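TqaA (Penicillium aethiopicum, PDB 5DLK) is a fungal nonribosomal peptide synthetase whose condensation-like CT domain, present here in mutant form, probably macrocyclizes the peptide carried on a phosphopantetheine arm. Local coordinates at residues Thr276-Ser279 and Gly280-Met283; Leu293-Ser296 and Tyr297-Ser301; Ala469-Leu472 and Asp473-Phe476. All blocks are in the same frame, centred on the assembly; numbering follows the deposited sequence.

Interaction 1. Residues Thr276-Ser279 and Gly280-Met283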
ATOM      1  N   THR A 276     -22.372 -10.170  -8.944  1.00 23.49           N
ATOM      2  CA  THR A 276     -22.398 -11.621  -9.002  1.00 25.66           C
ATOM      3  C   THR A 276     -21.228 -12.107  -9.857  1.00 23.03           C
ATOM      4  O   THR A 276     -21.099 -11.720 -11.017  1.00 21.92           O
ATOM      5  CB  THR A 276     -23.726 -12.124  -9.605  1.00 26.94           C
ATOM      6  OG1 THR A 276     -24.818 -11.660  -8.793  1.00 27.94           O
ATOM      7  CG2 THR A 276     -23.738 -13.650  -9.676  1.00 28.79           C
ATOM      8  N   LEU A 277     -20.368 -12.928  -9.274  1.00 24.66           N
ATOM      9  CA  LEU A 277     -19.185 -13.401  -9.984  1.00 22.99           C
ATOM     10  C   LEU A 277     -19.458 -14.690 -10.736  1.00 24.97           C
ATOM     11  O   LEU A 277     -19.942 -15.655 -10.142  1.00 25.43           O
ATOM     12  CB  LEU A 277     -18.043 -13.627  -9.008  1.00 21.48           C
ATOM     13  CG  LEU A 277     -17.534 -12.391  -8.283  1.00 24.08           C
ATOM     14  CD1 LEU A 277     -16.440 -12.798  -7.341  1.00 24.90           C
ATOM     15  CD2 LEU A 277     -17.041 -11.369  -9.296  1.00 24.96           C
ATOM     16  N   PRO A 278     -19.129 -14.728 -12.043  1.00 24.77           N
ATOM     17  CA  PRO A 278     -19.163 -16.008 -12.757  1.00 27.08           C
ATOM     18  C   PRO A 278     -18.201 -17.001 -12.117  1.00 27.63           C
ATOM     19  O   PRO A 278     -17.212 -16.584 -11.517  1.00 25.61           O
ATOM     20  CB  PRO A 278     -18.713 -15.643 -14.173  1.00 29.09           C
ATOM     21  CG  PRO A 278     -18.971 -14.183 -14.291  1.00 26.63           C
ATOM     22  CD  PRO A 278     -18.763 -13.609 -12.926  1.00 24.52           C
ATOM     23  N   SER A 279     -18.477 -18.300 -12.238  1.00 30.93           N
ATOM     24  CA  SER A 279     -17.618 -19.294 -11.601  1.00 32.20           C
ATOM     25  C   SER A 279     -16.165 -19.155 -12.076  1.00 27.94           C
ATOM     26  O   SER A 279     -15.900 -19.010 -13.268  1.00 30.31           O
ATOM     27  CB  SER A 279     -18.134 -20.715 -11.867  1.00 36.86           C
ATOM     28  OG  SER A 279     -18.349 -20.931 -13.246  1.00 49.75           O
ATOM     29  N   GLY A 280     -15.241 -19.156 -11.129  1.00 28.15           N
ATOM     30  CA  GLY A 280     -13.828 -19.104 -11.445  1.00 29.18           C
ATOM     31  C   GLY A 280     -13.265 -17.706 -11.647  1.00 28.19           C
ATOM     32  O   GLY A 280     -12.056 -17.542 -11.782  1.00 31.38           O
ATOM     33  N   ILE A 281     -14.134 -16.702 -11.668  1.00 22.30           N
ATOM     34  CA  ILE A 281     -13.723 -15.312 -11.906  1.00 20.77           C
ATOM     35  C   ILE A 281     -13.733 -14.485 -10.621  1.00 24.26           C
ATOM     36  O   ILE A 281     -14.733 -14.466  -9.907  1.00 21.64           O
ATOM     37  CB  ILE A 281     -14.647 -14.629 -12.929  1.00 20.65           C
ATOM     38  CG1 ILE A 281     -14.574 -15.345 -14.291  1.00 23.40           C
ATOM     39  CG2 ILE A 281     -14.305 -13.136 -13.074  1.00 17.51           C
ATOM     40  CD1 ILE A 281     -13.172 -15.426 -14.866  1.00 20.51           C
ATOM     41  N   THR A 282     -12.625 -13.801 -10.330  1.00 18.73           N
ATOM     42  CA  THR A 282     -12.536 -12.988  -9.128  1.00 19.93           C
ATOM     43  C   THR A 282     -13.075 -11.578  -9.320  1.00 16.50           C
ATOM     44  O   THR A 282     -13.264 -11.106 -10.445  1.00 17.83           O
ATOM     45  CB  THR A 282     -11.084 -12.859  -8.634  1.00 24.44           C
ATOM     46  OG1 THR A 282     -10.324 -12.080  -9.575  1.00 20.89           O
ATOM     47  CG2 THR A 282     -10.456 -14.232  -8.456  1.00 23.56           C
ATOM     48  N   MET A 283     -13.325 -10.914  -8.198  1.00 19.13           N
ATOM     49  CA  MET A 283     -13.805  -9.545  -8.225  1.00 19.89           C
ATOM     50  C   MET A 283     -12.748  -8.629  -8.848  1.00 16.69           C
ATOM     51  O   MET A 283     -13.083  -7.726  -9.601  1.00 17.67           O
ATOM     52  CB  MET A 283     -14.161  -9.060  -6.804  1.00 19.70           C
ATOM     53  CG  MET A 283     -14.927  -7.726  -6.790  1.00 19.67           C
ATOM     54  SD  MET A 283     -16.540  -7.819  -7.587  1.00 25.07           S
ATOM     55  CE  MET A 283     -17.409  -8.852  -6.393  1.00 29.13           C
TER

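Interaction 2. Residues Leu293-Ser296 and Tyr297-Ser301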
ATOM      1  N   LEU A 293     -12.076  -2.588 -20.996  1.00 12.49           N
ATOM      2  CA  LEU A 293     -13.063  -2.301 -22.030  1.00 13.56           C
ATOM      3  C   LEU A 293     -13.254  -0.793 -22.176  1.00 12.29           C
ATOM      4  O   LEU A 293     -13.363  -0.274 -23.303  1.00 13.92           O
ATOM      5  CB  LEU A 293     -14.405  -2.976 -21.724  1.00 13.45           C
ATOM      6  CG  LEU A 293     -15.426  -2.763 -22.843  1.00 15.32           C
ATOM      7  CD1 LEU A 293     -14.934  -3.362 -24.166  1.00 18.25           C
ATOM      8  CD2 LEU A 293     -16.752  -3.368 -22.430  1.00 23.43           C
ATOM      9  N   PHE A 294     -13.335  -0.106 -21.039  1.00 13.02           N
ATOM     10  CA  PHE A 294     -13.441   1.351 -21.004  1.00 14.55           C
ATOM     11  C   PHE A 294     -12.298   1.974 -21.801  1.00 13.42           C
ATOM     12  O   PHE A 294     -12.517   2.854 -22.665  1.00 14.36           O
ATOM     13  CB  PHE A 294     -13.441   1.855 -19.547  1.00 13.78           C
ATOM     14  CG  PHE A 294     -13.409   3.369 -19.417  1.00 15.66           C
ATOM     15  CD1 PHE A 294     -14.586   4.091 -19.380  1.00 19.05           C
ATOM     16  CD2 PHE A 294     -12.200   4.044 -19.306  1.00 19.00           C
ATOM     17  CE1 PHE A 294     -14.555   5.495 -19.246  1.00 18.66           C
ATOM     18  CE2 PHE A 294     -12.164   5.427 -19.179  1.00 20.12           C
ATOM     19  CZ  PHE A 294     -13.345   6.146 -19.155  1.00 16.52           C
ATOM     20  N   LEU A 295     -11.075   1.518 -21.528  1.00 12.11           N
ATOM     21  CA  LEU A 295      -9.929   2.063 -22.246  1.00 13.58           C
ATOM     22  C   LEU A 295      -9.930   1.690 -23.735  1.00 14.07           C
ATOM     23  O   LEU A 295      -9.579   2.508 -24.578  1.00 14.69           O
ATOM     24  CB  LEU A 295      -8.623   1.589 -21.614  1.00 13.72           C
ATOM     25  CG  LEU A 295      -8.312   2.183 -20.228  1.00 15.21           C
ATOM     26  CD1 LEU A 295      -7.080   1.479 -19.642  1.00 16.01           C
ATOM     27  CD2 LEU A 295      -8.087   3.673 -20.305  1.00 19.08           C
ATOM     28  N   SER A 296     -10.303   0.462 -24.058  1.00 12.09           N
ATOM     29  CA  SER A 296     -10.313   0.038 -25.459  0.72 13.65           C
ATOM     30  C   SER A 296     -11.215   0.969 -26.269  1.00 16.20           C
ATOM     31  O   SER A 296     -10.875   1.365 -27.379  1.00 16.10           O
ATOM     32  CB  SER A 296     -10.763  -1.418 -25.601  0.72 14.31           C
ATOM     33  OG  SER A 296     -12.156  -1.592 -25.389  0.72 15.16           O
ATOM     34  N   TYR A 297     -12.355   1.323 -25.698  1.00 14.18           N
ATOM     35  CA  TYR A 297     -13.287   2.233 -26.371  1.00 15.78           C
ATOM     36  C   TYR A 297     -12.716   3.639 -26.542  1.00 15.52           C
ATOM     37  O   TYR A 297     -12.696   4.189 -27.652  1.00 17.25           O
ATOM     38  CB  TYR A 297     -14.595   2.291 -25.585  1.00 17.88           C
ATOM     39  CG  TYR A 297     -15.581   3.279 -26.170  1.00 20.94           C
ATOM     40  CD1 TYR A 297     -16.280   2.985 -27.333  1.00 22.36           C
ATOM     41  CD2 TYR A 297     -15.778   4.519 -25.574  1.00 21.41           C
ATOM     42  CE1 TYR A 297     -17.171   3.889 -27.872  1.00 22.76           C
ATOM     43  CE2 TYR A 297     -16.664   5.428 -26.106  1.00 25.45           C
ATOM     44  CZ  TYR A 297     -17.355   5.109 -27.245  1.00 25.56           C
ATOM     45  OH  TYR A 297     -18.234   6.025 -27.764  1.00 29.64           O
ATOM     46  N   HIS A 298     -12.247   4.238 -25.453  1.00 14.63           N
ATOM     47  CA  HIS A 298     -11.792   5.627 -25.530  1.00 15.89           C
ATOM     48  C   HIS A 298     -10.493   5.772 -26.322  1.00 15.46           C
ATOM     49  O   HIS A 298     -10.298   6.774 -27.018  1.00 15.83           O
ATOM     50  CB  HIS A 298     -11.682   6.205 -24.123  1.00 16.26           C
ATOM     51  CG  HIS A 298     -13.013   6.607 -23.567  1.00 16.91           C
ATOM     52  ND1 HIS A 298     -13.708   7.695 -24.049  1.00 20.42           N
ATOM     53  CD2 HIS A 298     -13.801   6.041 -22.622  1.00 17.97           C
ATOM     54  CE1 HIS A 298     -14.856   7.806 -23.400  1.00 20.14           C
ATOM     55  NE2 HIS A 298     -14.940   6.817 -22.527  1.00 17.50           N
ATOM     56  N   LEU A 299      -9.641   4.750 -26.290  1.00 13.90           N
ATOM     57  CA  LEU A 299      -8.377   4.818 -27.009  1.00 13.05           C
ATOM     58  C   LEU A 299      -8.487   4.328 -28.459  1.00 12.27           C
ATOM     59  O   LEU A 299      -7.539   4.475 -29.224  1.00 15.08           O
ATOM     60  CB  LEU A 299      -7.292   3.986 -26.285  1.00 13.81           C
ATOM     61  CG  LEU A 299      -6.981   4.422 -24.845  1.00 12.64           C
ATOM     62  CD1 LEU A 299      -5.996   3.435 -24.199  1.00 15.31           C
ATOM     63  CD2 LEU A 299      -6.419   5.858 -24.857  1.00 14.19           C
ATOM     64  N   GLY A 300      -9.615   3.711 -28.812  1.00 15.09           N
ATOM     65  CA  GLY A 300      -9.785   3.095 -30.118  1.00 16.26           C
ATOM     66  C   GLY A 300      -8.778   1.974 -30.338  1.00 17.39           C
ATOM     67  O   GLY A 300      -8.207   1.846 -31.415  1.00 16.45           O
ATOM     68  N   SER A 301      -8.582   1.156 -29.307  1.00 14.15           N
ATOM     69  CA  SER A 301      -7.469   0.218 -29.265  1.00 16.31           C
ATOM     70  C   SER A 301      -7.919  -1.186 -28.905  1.00 16.00           C
ATOM     71  O   SER A 301      -8.806  -1.357 -28.073  1.00 19.40           O
ATOM     72  CB  SER A 301      -6.432   0.711 -28.248  1.00 16.83           C
ATOM     73  OG  SER A 301      -5.359  -0.217 -28.116  1.00 18.30           O
TER

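Interaction 3. Residues Ala469-Leu472 and Asp473-Phe476. With EDO (1,2-ethanediol), chain J.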
ATOM      1  N   ALA A 469     -22.967 -11.957 -22.781  1.00 22.06           N
ATOM      2  CA  ALA A 469     -23.161 -10.917 -23.787  1.00 21.45           C
ATOM      3  C   ALA A 469     -21.960 -10.776 -24.707  1.00 21.68           C
ATOM      4  O   ALA A 469     -20.819 -10.900 -24.263  1.00 18.41           O
ATOM      5  CB  ALA A 469     -23.447  -9.562 -23.118  1.00 19.18           C
ATOM      6  N   ARG A 470     -22.216 -10.460 -25.973  1.00 20.57           N
ATOM      7  CA  ARG A 470     -21.132 -10.175 -26.916  1.00 21.23           C
ATOM      8  C   ARG A 470     -20.510  -8.833 -26.579  1.00 22.73           C
ATOM      9  O   ARG A 470     -21.230  -7.864 -26.335  1.00 20.76           O
ATOM     10  CB  ARG A 470     -21.634 -10.174 -28.366  1.00 24.10           C
ATOM     11  CG  ARG A 470     -21.912 -11.546 -28.949  1.00 32.29           C
ATOM     12  CD  ARG A 470     -22.552 -11.424 -30.349  1.00 40.59           C
ATOM     13  NE  ARG A 470     -22.268 -10.122 -30.962  1.00 42.81           N
ATOM     14  CZ  ARG A 470     -22.281  -9.878 -32.272  1.00 44.66           C
ATOM     15  NH1 ARG A 470     -22.568 -10.844 -33.133  1.00 51.20           N
ATOM     16  NH2 ARG A 470     -22.003  -8.662 -32.725  1.00 51.65           N
ATOM     17  N   LEU A 471     -19.179  -8.760 -26.551  1.00 20.18           N
ATOM     18  CA  LEU A 471     -18.532  -7.466 -26.299  1.00 19.95           C
ATOM     19  C   LEU A 471     -18.990  -6.401 -27.283  1.00 25.51           C
ATOM     20  O   LEU A 471     -19.165  -5.232 -26.913  1.00 24.78           O
ATOM     21  CB  LEU A 471     -17.009  -7.593 -26.381  1.00 20.45           C
ATOM     22  CG  LEU A 471     -16.271  -8.251 -25.227  1.00 21.80           C
ATOM     23  CD1 LEU A 471     -14.736  -8.121 -25.435  1.00 17.04           C
ATOM     24  CD2 LEU A 471     -16.702  -7.653 -23.887  1.00 20.30           C
ATOM     25  N   LEU A 472     -19.187  -6.797 -28.540  1.00 23.55           N
ATOM     26  CA  LEU A 472     -19.651  -5.847 -29.555  1.00 31.62           C
ATOM     27  C   LEU A 472     -20.997  -5.201 -29.198  1.00 33.06           C
ATOM     28  O   LEU A 472     -21.331  -4.134 -29.707  1.00 39.59           O
ATOM     29  CB  LEU A 472     -19.762  -6.532 -30.924  1.00 31.14           C
ATOM     30  CG  LEU A 472     -18.417  -6.718 -31.624  1.00 36.26           C
ATOM     31  CD1 LEU A 472     -18.537  -7.587 -32.883  1.00 37.73           C
ATOM     32  CD2 LEU A 472     -17.838  -5.352 -31.961  1.00 38.13           C
ATOM     33  N   ASP A 473     -21.760  -5.847 -28.324  1.00 29.93           N
ATOM     34  CA  ASP A 473     -23.092  -5.366 -27.969  1.00 33.13           C
ATOM     35  C   ASP A 473     -23.114  -4.523 -26.694  1.00 33.30           C
ATOM     36  O   ASP A 473     -24.175  -4.044 -26.277  1.00 35.65           O
ATOM     37  CB  ASP A 473     -24.047  -6.548 -27.801  1.00 31.42           C
ATOM     38  CG  ASP A 473     -24.350  -7.253 -29.121  1.00 37.93           C
ATOM     39  OD1 ASP A 473     -24.219  -6.608 -30.185  1.00 38.45           O
ATOM     40  OD2 ASP A 473     -24.704  -8.454 -29.089  1.00 35.66           O
ATOM     41  N   ILE A 474     -21.958  -4.367 -26.057  1.00 24.20           N
ATOM     42  CA  ILE A 474     -21.889  -3.632 -24.799  1.00 25.88           C
ATOM     43  C   ILE A 474     -21.849  -2.131 -25.059  1.00 29.20           C
ATOM     44  O   ILE A 474     -21.035  -1.656 -25.857  1.00 26.08           O
ATOM     45  CB  ILE A 474     -20.643  -4.015 -23.973  1.00 21.41           C
ATOM     46  CG1 ILE A 474     -20.609  -5.518 -23.685  1.00 26.47           C
ATOM     47  CG2 ILE A 474     -20.578  -3.198 -22.672  1.00 23.29           C
ATOM     48  CD1 ILE A 474     -21.484  -5.978 -22.557  1.00 27.06           C
ATOM     49  N   THR A 475     -22.722  -1.388 -24.383  1.00 27.50           N
ATOM     50  CA  THR A 475     -22.660   0.073 -24.407  1.00 29.22           C
ATOM     51  C   THR A 475     -22.532   0.598 -22.985  1.00 26.95           C
ATOM     52  O   THR A 475     -22.886  -0.089 -22.029  1.00 30.18           O
ATOM     53  CB  THR A 475     -23.910   0.694 -25.071  1.00 29.53           C
ATOM     54  OG1 THR A 475     -25.063   0.363 -24.289  1.00 33.92           O
ATOM     55  CG2 THR A 475     -24.082   0.156 -26.483  1.00 35.24           C
ATOM     56  N   PHE A 476     -22.010   1.808 -22.830  1.00 27.78           N
ATOM     57  CA  PHE A 476     -21.962   2.423 -21.506  1.00 31.88           C
ATOM     58  C   PHE A 476     -21.879   3.945 -21.611  1.00 36.74           C
ATOM     59  O   PHE A 476     -21.760   4.482 -22.712  1.00 37.40           O
ATOM     60  CB  PHE A 476     -20.779   1.881 -20.692  1.00 31.38           C
ATOM     61  CG  PHE A 476     -19.441   2.116 -21.333  1.00 28.58           C
ATOM     62  CD1 PHE A 476     -18.857   1.147 -22.122  1.00 33.02           C
ATOM     63  CD2 PHE A 476     -18.774   3.322 -21.146  1.00 34.29           C
ATOM     64  CE1 PHE A 476     -17.612   1.369 -22.708  1.00 31.55           C
ATOM     65  CE2 PHE A 476     -17.550   3.550 -21.742  1.00 31.21           C
ATOM     66  CZ  PHE A 476     -16.974   2.576 -22.517  1.00 27.21           C
TER
HETATM   67  C1  EDO J 506     -20.390   3.258 -26.261  1.00 26.69           C
HETATM   68  O1  EDO J 506     -21.647   2.804 -25.766  1.00 37.64           O
HETATM   69  C2  EDO J 506     -19.337   2.898 -25.237  1.00 38.40           C
HETATM   70  O2  EDO J 506     -19.010   1.515 -25.419  1.00 43.66           O
HETATM   71  O   HOH W   1     -24.937  -9.909 -26.778  1.00 29.69           O
HETATM   72  O   HOH W   2     -18.337  -2.566 -26.036  1.00 33.06           O
HETATM   73  O   HOH W   3     -21.003  -1.219 -28.594  1.00 39.19           O

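Interaction 1. Residues Thr276-Ser279 and Gly280-Met283
Leu277 and Met283 meet with their side chains crossing at about a right angle, the leucine methyl CD2 lying 3.9 Å from the methionine methyl CE. Met283 reaches back this way because its chain is bent twice, at chi2 (64°) and chi3 (69°), which folds CE toward the leucine. The other leucine methyl, CD1, lies against the backbone, 3.5 Å from Ile281 O. Beside this pair, Pro278 and Ile281 touch more lightly, the ring atom CB standing 4.2 Å from Ile281 CG1. A type II beta turn from Pro278 to Ile281 reverses the chain between them, closed by Ile281 N donating to Pro278 O over 3.1 Å, with the donor tilted 35° from the carbonyl plane. Gly280 suits its place in the turn, since a CB there would run into Ser279 O. Just beyond it, Thr282 is the N-cap residue; it belongs to the phosphopantetheine-binding site of this protein, which is without that ligand here, and its OG1 is hydrogen-bonded to Thr285. The turn thus leads from strand 265-272 into helix 283-299, while Pro278 and Ile281 rest on Leu350 of helix 346-358, whose Gln354 bonds the backbone at Gly280 and Thr282.

Interaction 2. Residues Leu293-Ser296 and Tyr297-Ser301
Leu293 meets Tyr297 through the backbone, its carbonyl oxygen accepting Tyr297 N at 3.0 Å. In one of its two conformers Ser296 OG also donates to Leu293 O, at 2.7 Å and from the same face of the carbonyl plane as Tyr297 N; for the other conformer this bond is doubtful. The next residue, Phe294, pairs with His298, one turn further along the helix. With CG trans to the backbone N (chi1 174°), the phenyl ring lies alongside the imidazole, whose CD2 sits over one phenyl face, displaced toward the rim and 3.5 Å from CZ. The two planes are inclined at 52°, so the pair is oblique, neither stacked nor edge-to-face. The imidazole has two further neighbours: Phe294 O lies at its edge, near its plane, and Tyr297 CD2 stands over the centre of one face. With an alanine here in place of Phe294, the imidazole would probably be freer to turn, and a gap would open against Leu452 and Ile456 of helix 446-465. Leu295 continues the ladder: its oxygen accepts Leu299 N at 2.8 Å, and its CB rests 4.1 Å from Leu299 CD1. Ser296 O accepts Ser301 N, five residues on, at 3.0 Å, in the carbonyl plane on a lone pair. Gly300 turns to positive phi (62°), a conformation that favours glycine, and gives a weak bond to Tyr297 O. Helix 283-299 therefore ends in a Schellman motif, the classic C-terminal cap, which turns the chain out toward strand 303-310.

Interaction 3. Residues Ala469-Leu472 and Asp473-Phe476
Arg470 and Asp473 cross at a slant, yet their guanidinium and carboxylate planes are almost parallel, 3° apart. The nearest approach is 3.5 Å, from Arg470 NE to Asp473 OD2; with OD2 far off the plane of the guanidinium, this salt bridge is made by charge and not by a directed hydrogen bond. A bend at chi3 (22°) brings NE back beside the aspartate. The same OD2 is tied to the backbone by a water that accepts from Arg470 N and donates to Asp473 OD2 at 2.7 Å, while Arg470 NH1 makes a further salt bridge to Asp343. On the apolar side, Ile474 CD1 lies 4.1 Å from Ala469 CB, and Ile474 CG1 is in looser contact with Leu471. Two backbone bonds set up these meetings: Asp473 N to Arg470 O, 2.9 Å, and Ile474 N to Leu471 O, 3.0 Å, each donor standing above the carbonyl plane. Farther out, Leu471 packs on Val346 and Leu349 of helix 346-358, and two waters each link Ile474 O to a carbonyl of the preceding turn. Successive bonds from residue i+3 to residue i are the signature of a 3-10 turn, here placed just before the C-terminus of the chain.

Overall arrangement
Along the chain the three contacts come in series, and helix 283-299 relates the first two: interaction 1 leads into its start and interaction 2 caps its end, their centres about 23 Å apart. This helix joins strands 265-272 and 303-310 of one six-stranded sheet. Interaction 3, after helix 446-465, touches interaction 2, with centres about 13 Å apart. There Phe476 packs on Phe294 and meets Tyr297 edge-to-face, while Ile474 packs on Leu293, so the chain's last residues lie against the helix end. Interactions 1 and 3 are not in contact, yet both pack on helix 346-358. Interaction 1 alone holds a phosphopantetheine-binding residue; the other two are structural packing away from that site.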